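Local coordinates for Lmo0135 protein (Listeria monocytogenes EGD-e, PDB 5ISU) that probably captures peptides outside the cell as the substrate-binding protein of an ABC transporter, at residues Asn256-Ala261 / Asn398-Gly403; Pro301-Leu306 / Ile465-Ala470. All coordinates share one frame; numbering follows the deposited sequence.

Contact 1 (Asn256-Ala261 / Asn398-Gly403)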
loop_
_atom_site.group_PDB
_atom_site.type_symbol
_atom_site.label_atom_id
_atom_site.label_comp_id
_atom_site.label_asym_id
_atom_site.label_seq_id
_atom_site.Cartn_x
_atom_site.Cartn_y
_atom_site.Cartn_z
ATOM N N ASN A 256 -3.119 -6.613 -1.201
ATOM C CA ASN A 256 -3.457 -6.073 0.120
ATOM C C ASN A 256 -4.245 -4.776 -0.003
ATOM O O ASN A 256 -4.127 -3.885 0.827
ATOM C CB ASN A 256 -2.214 -5.887 0.991
ATOM C CG ASN A 256 -1.532 -7.196 1.331
ATOM O OD1 ASN A 256 -2.134 -8.258 1.309
ATOM N ND2 ASN A 256 -0.280 -7.113 1.677
ATOM N N ARG A 257 -5.041 -4.674 -1.062
ATOM C CA ARG A 257 -5.851 -3.503 -1.267
ATOM C C ARG A 257 -7.305 -3.787 -0.902
ATOM O O ARG A 257 -7.857 -4.820 -1.294
ATOM C CB ARG A 257 -5.777 -3.045 -2.715
ATOM C CG ARG A 257 -6.650 -1.833 -3.011
ATOM C CD ARG A 257 -6.467 -1.333 -4.428
ATOM N NE ARG A 257 -7.288 -0.141 -4.713
ATOM C CZ ARG A 257 -8.576 -0.155 -5.078
ATOM N NH1 ARG A 257 -9.206 0.996 -5.323
ATOM N NH2 ARG A 257 -9.253 -1.300 -5.193
ATOM N N LEU A 258 -7.894 -2.892 -0.115
ATOM C CA LEU A 258 -9.309 -2.949 0.171
ATOM C C LEU A 258 -10.014 -1.950 -0.759
ATOM O O LEU A 258 -9.622 -0.798 -0.843
ATOM C CB LEU A 258 -9.628 -2.566 1.624
ATOM C CG LEU A 258 -11.129 -2.341 1.864
ATOM C CD1 LEU A 258 -11.944 -3.625 1.721
ATOM C CD2 LEU A 258 -11.419 -1.681 3.204
ATOM N N SER A 259 -11.032 -2.416 -1.465
ATOM C CA SER A 259 -11.898 -1.576 -2.302
ATOM C C SER A 259 -13.124 -1.390 -1.428
ATOM O O SER A 259 -13.659 -2.385 -0.914
ATOM C CB SER A 259 -12.285 -2.306 -3.578
ATOM O OG SER A 259 -13.270 -1.590 -4.317
ATOM N N TYR A 260 -13.543 -0.139 -1.215
ATOM C CA TYR A 260 -14.685 0.133 -0.362
ATOM C C TYR A 260 -15.448 1.388 -0.731
ATOM O O TYR A 260 -14.977 2.207 -1.501
ATOM C CB TYR A 260 -14.218 0.253 1.082
ATOM C CG TYR A 260 -13.373 1.463 1.394
ATOM C CD1 TYR A 260 -12.050 1.540 0.980
ATOM C CD2 TYR A 260 -13.890 2.527 2.101
ATOM C CE1 TYR A 260 -11.265 2.640 1.255
ATOM C CE2 TYR A 260 -13.108 3.640 2.413
ATOM C CZ TYR A 260 -11.797 3.693 1.985
ATOM O OH TYR A 260 -11.018 4.789 2.272
ATOM N N ALA A 261 -16.641 1.517 -0.162
ATOM C CA ALA A 261 -17.473 2.698 -0.316
ATOM C C ALA A 261 -17.570 3.384 1.041
ATOM O O ALA A 261 -17.700 2.724 2.045
ATOM C CB ALA A 261 -18.845 2.302 -0.792
ATOM N N ASN A 398 -13.443 4.258 -2.863
ATOM C CA ASN A 398 -12.027 4.448 -2.609
ATOM C C ASN A 398 -11.340 3.115 -2.360
ATOM O O ASN A 398 -11.964 2.038 -2.423
ATOM C CB ASN A 398 -11.873 5.366 -1.393
ATOM C CG ASN A 398 -10.707 6.331 -1.520
ATOM O OD1 ASN A 398 -9.709 6.080 -2.221
ATOM N ND2 ASN A 398 -10.840 7.463 -0.856
ATOM N N GLY A 399 -10.050 3.195 -2.075
ATOM C CA GLY A 399 -9.270 2.008 -1.776
ATOM C C GLY A 399 -8.005 2.345 -1.050
ATOM O O GLY A 399 -7.581 3.481 -1.065
ATOM N N TYR A 400 -7.437 1.368 -0.358
ATOM C CA TYR A 400 -6.166 1.564 0.319
ATOM C C TYR A 400 -5.355 0.302 0.519
ATOM O O TYR A 400 -5.889 -0.804 0.560
ATOM C CB TYR A 400 -6.324 2.280 1.666
ATOM C CG TYR A 400 -7.324 1.701 2.692
ATOM C CD1 TYR A 400 -7.216 0.399 3.201
ATOM C CD2 TYR A 400 -8.312 2.506 3.225
ATOM C CE1 TYR A 400 -8.124 -0.087 4.148
ATOM C CE2 TYR A 400 -9.205 2.033 4.173
ATOM C CZ TYR A 400 -9.103 0.750 4.639
ATOM O OH TYR A 400 -10.011 0.347 5.589
ATOM N N ILE A 401 -4.050 0.508 0.645
ATOM C CA ILE A 401 -3.062 -0.523 0.926
ATOM C C ILE A 401 -2.335 0.054 2.150
ATOM O O ILE A 401 -1.456 0.916 2.003
ATOM C CB ILE A 401 -2.106 -0.692 -0.262
ATOM C CG1 ILE A 401 -2.892 -1.026 -1.546
ATOM C CG2 ILE A 401 -1.065 -1.759 0.041
ATOM C CD1 ILE A 401 -2.065 -0.939 -2.816
ATOM N N MET A 402 -2.678 -0.415 3.353
ATOM C CA MET A 402 -2.148 0.205 4.583
ATOM C C MET A 402 -0.995 -0.408 5.365
ATOM O O MET A 402 -0.499 0.239 6.303
ATOM C CB MET A 402 -3.298 0.423 5.563
ATOM C CG MET A 402 -4.321 1.409 5.092
ATOM S SD MET A 402 -3.624 2.996 4.640
ATOM C CE MET A 402 -2.931 3.589 6.177
ATOM N N GLY A 403 -0.556 -1.609 5.034
ATOM C CA GLY A 403 0.531 -2.196 5.824
ATOM C C GLY A 403 0.064 -3.271 6.812
ATOM O O GLY A 403 -1.146 -3.557 6.931
HETATM O O HOH W 1 -4.317 -2.579 3.570
HETATM O O HOH W 2 -8.724 5.337 0.889
#

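Contact 2 (Pro301-Leu306 / Ile465-Ala470)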
loop_
_atom_site.group_PDB
_atom_site.type_symbol
_atom_site.label_atom_id
_atom_site.label_comp_id
_atom_site.label_asym_id
_atom_site.label_seq_id
_atom_site.Cartn_x
_atom_site.Cartn_y
_atom_site.Cartn_z
ATOM N N PRO A 301 -14.413 -11.314 -1.677
ATOM C CA PRO A 301 -15.290 -10.525 -0.824
ATOM C C PRO A 301 -14.648 -10.089 0.492
ATOM O O PRO A 301 -14.072 -10.901 1.184
ATOM C CB PRO A 301 -16.444 -11.482 -0.524
ATOM C CG PRO A 301 -16.437 -12.464 -1.651
ATOM C CD PRO A 301 -15.010 -12.624 -2.027
ATOM N N ALA A 302 -14.748 -8.807 0.815
ATOM C CA ALA A 302 -14.206 -8.295 2.069
ATOM C C ALA A 302 -15.218 -8.466 3.223
ATOM O O ALA A 302 -16.405 -8.793 3.020
ATOM C CB ALA A 302 -13.814 -6.828 1.915
ATOM N N SER A 303 -14.725 -8.228 4.427
ATOM C CA SER A 303 -15.509 -8.327 5.657
ATOM C C SER A 303 -15.041 -7.208 6.601
ATOM O O SER A 303 -15.745 -6.202 6.799
ATOM C CB SER A 303 -15.357 -9.735 6.270
ATOM O OG SER A 303 -13.989 -10.113 6.389
ATOM N N SER A 304 -13.841 -7.366 7.140
ATOM C CA SER A 304 -13.247 -6.363 7.998
ATOM C C SER A 304 -12.752 -5.159 7.208
ATOM O O SER A 304 -12.495 -5.267 6.002
ATOM C CB SER A 304 -12.053 -6.953 8.714
ATOM O OG SER A 304 -11.398 -5.942 9.449
ATOM N N PHE A 305 -12.589 -4.018 7.892
ATOM C CA PHE A 305 -12.037 -2.813 7.252
ATOM C C PHE A 305 -10.507 -2.970 7.050
ATOM O O PHE A 305 -9.885 -2.239 6.280
ATOM C CB PHE A 305 -12.386 -1.530 8.029
ATOM C CG PHE A 305 -11.584 -1.332 9.265
ATOM C CD1 PHE A 305 -10.324 -0.749 9.200
ATOM C CD2 PHE A 305 -12.075 -1.712 10.500
ATOM C CE1 PHE A 305 -9.565 -0.556 10.351
ATOM C CE2 PHE A 305 -11.319 -1.521 11.650
ATOM C CZ PHE A 305 -10.063 -0.946 11.572
ATOM N N LEU A 306 -9.926 -3.941 7.741
ATOM C CA LEU A 306 -8.535 -4.293 7.609
ATOM C C LEU A 306 -8.358 -5.357 6.529
ATOM O O LEU A 306 -9.221 -6.226 6.389
ATOM C CB LEU A 306 -8.077 -4.958 8.894
ATOM C CG LEU A 306 -8.144 -4.215 10.210
ATOM C CD1 LEU A 306 -7.603 -5.149 11.267
ATOM C CD2 LEU A 306 -7.298 -2.959 10.129
ATOM N N ILE A 465 -15.856 -3.680 0.202
ATOM C CA ILE A 465 -16.308 -4.459 -0.930
ATOM C C ILE A 465 -15.455 -5.696 -1.156
ATOM O O ILE A 465 -15.954 -6.810 -1.114
ATOM C CB ILE A 465 -16.302 -3.620 -2.221
ATOM C CG1 ILE A 465 -17.217 -2.400 -2.086
ATOM C CG2 ILE A 465 -16.738 -4.470 -3.406
ATOM C CD1 ILE A 465 -17.073 -1.413 -3.229
ATOM N N SER A 466 -14.172 -5.495 -1.421
ATOM C CA SER A 466 -13.288 -6.618 -1.721
ATOM C C SER A 466 -11.823 -6.395 -1.417
ATOM O O SER A 466 -11.373 -5.252 -1.343
ATOM C CB SER A 466 -13.420 -6.965 -3.205
ATOM O OG SER A 466 -13.126 -5.847 -4.045
ATOM N N TYR A 467 -11.109 -7.495 -1.175
ATOM C CA TYR A 467 -9.678 -7.455 -1.030
ATOM C C TYR A 467 -9.227 -7.822 -2.423
ATOM O O TYR A 467 -9.513 -8.928 -2.910
ATOM C CB TYR A 467 -9.147 -8.436 0.020
ATOM C CG TYR A 467 -9.833 -8.266 1.350
ATOM C CD1 TYR A 467 -9.908 -7.005 1.948
ATOM C CD2 TYR A 467 -10.391 -9.346 2.020
ATOM C CE1 TYR A 467 -10.541 -6.817 3.155
ATOM C CE2 TYR A 467 -11.022 -9.169 3.243
ATOM C CZ TYR A 467 -11.098 -7.889 3.802
ATOM O OH TYR A 467 -11.732 -7.660 5.015
ATOM N N ASP A 468 -8.561 -6.873 -3.075
ATOM C CA ASP A 468 -8.159 -7.008 -4.471
ATOM C C ASP A 468 -6.802 -7.662 -4.762
ATOM O O ASP A 468 -5.875 -7.605 -3.967
ATOM C CB ASP A 468 -8.205 -5.626 -5.115
ATOM C CG ASP A 468 -9.617 -5.067 -5.208
ATOM O OD1 ASP A 468 -10.584 -5.720 -4.736
ATOM O OD2 ASP A 468 -9.759 -3.962 -5.778
ATOM N N ASN A 469 -6.711 -8.291 -5.923
ATOM C CA ASN A 469 -5.455 -8.913 -6.363
ATOM C C ASN A 469 -4.887 -8.075 -7.489
ATOM O O ASN A 469 -5.604 -7.351 -8.140
ATOM C CB ASN A 469 -5.678 -10.341 -6.872
ATOM C CG ASN A 469 -6.226 -11.264 -5.808
ATOM O OD1 ASN A 469 -5.901 -11.146 -4.626
ATOM N ND2 ASN A 469 -7.072 -12.192 -6.225
ATOM N N ALA A 470 -3.578 -8.124 -7.657
ATOM C CA ALA A 470 -2.902 -7.464 -8.763
ATOM C C ALA A 470 -2.523 -8.601 -9.715
ATOM O O ALA A 470 -2.536 -9.779 -9.325
ATOM C CB ALA A 470 -1.676 -6.729 -8.282
#

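Contact 1 (Asn256-Ala261 / Asn398-Gly403)
Tyr260 and Tyr400 meet on one face of an antiparallel strand pair, their rings inclined at 48° with centroids 5.0 Å apart. The closest approach is from Tyr260 CE1 to Tyr400 CD2, 3.6 Å. Both side chains put CG between the backbone N and the carbonyl carbon, which brings each ring nearer the opposite strand than its CB direction alone would. The Tyr400 ring lies alongside Leu258, whose CD2 comes within 3.7 Å of Tyr400 CZ. On the side of the Tyr260 ring away from Tyr400, the Asn398 amide runs beside the ring with planes only 9° apart, and Asn398 CB rests 3.8 Å from Tyr260 CZ.

The register behind these contacts is set by two hydrogen-bonded pairs, Leu258 with Tyr400 and Tyr260 with Asn398, about the non-hydrogen-bonded pair Ser259 and Gly399. Asn398 N reaches Tyr260 O at 2.9 Å in a nearly straight bond, 172° at the hydrogen. Over Gly399 the extended Arg257 chain lays one guanidinium face, with NH1 3.7 Å from Gly399 CA; its NH2 makes a salt bridge to Asp468 on the next strand. Beyond the Leu258-Tyr400 pair, one water accepts from Met402 N and donates to Asn256 O. A second joins Gly399 O to Tyr260 OH.

Tyr400 OH is hydrogen-bonded to Phe305 O and Tyr413 OH, so the buried hydroxyl has polar partners beyond the strand pair. The pairing joins strands 248-263 and 395-400 of the mixed sheet, and its chemistry is split by face: aromatic packing with tethered hydroxyls on the side of Leu258, Tyr260 and Tyr400, and the Arg257 guanidinium laid over Gly399 on the side of Ser259.

Contact 2 (Pro301-Leu306 / Ile465-Ala470)
Tyr467 reaches from its strand into the bend of the 301-306 loop, where its hydroxyl makes two hydrogen bonds. It donates to Ser304 O at 2.7 Å, an oxygen lying at the ring edge, and accepts from Ser303 N at 3.1 Å with 168° at the hydrogen. With CG anti to the carbonyl carbon (chi1 -53°), the ring turns toward the loop although the CB does not.

The apolar part is a CH-pi contact: Ala302 CB sits over one ring face, 3.6 Å from the centroid of Tyr467 and 20° off the ring normal.

Backbone pairing is brief. Ala302 N gives a straight bond of 3.0 Å to Ile465 O, next to the non-hydrogen-bonded pair of Pro301 and Ser466. Ile465 and Ser466 form a classic beta bulge opposite Ser259.

Within the loop, Ser304 OG accepts from Leu306 N at 3.0 Å, making an ST turn; the same hydroxyl is hydrogen-bonded to Gln453 OE1 of helix 442-458. The loop leaving strand 299-301 is thus held to strand 462-475 by a buried phenol that both donates to and accepts from its backbone, with a methyl group covering one face.

In the fold
Contacts 1 and 2 lie with centres about 7 Å apart and share one mixed sheet, in which strands 248-263 and 462-475 are antiparallel neighbours. Two polar links join them, with 2.8 Å between Arg257 NH2 and Asp468 OD2 and 2.7 Å between Tyr400 OH and Phe305 O. Leu258 of contact 1 packs against contact 2, its CD1 3.5 Å from Ser466 O and its CD2 3.5 Å from Phe305 O. Along the chain the four segments alternate, and both contacts build on the same sheet: contact 1 adds strand 395-400 to strand 248-263, and contact 2 brings the 301-306 loop onto strand 462-475.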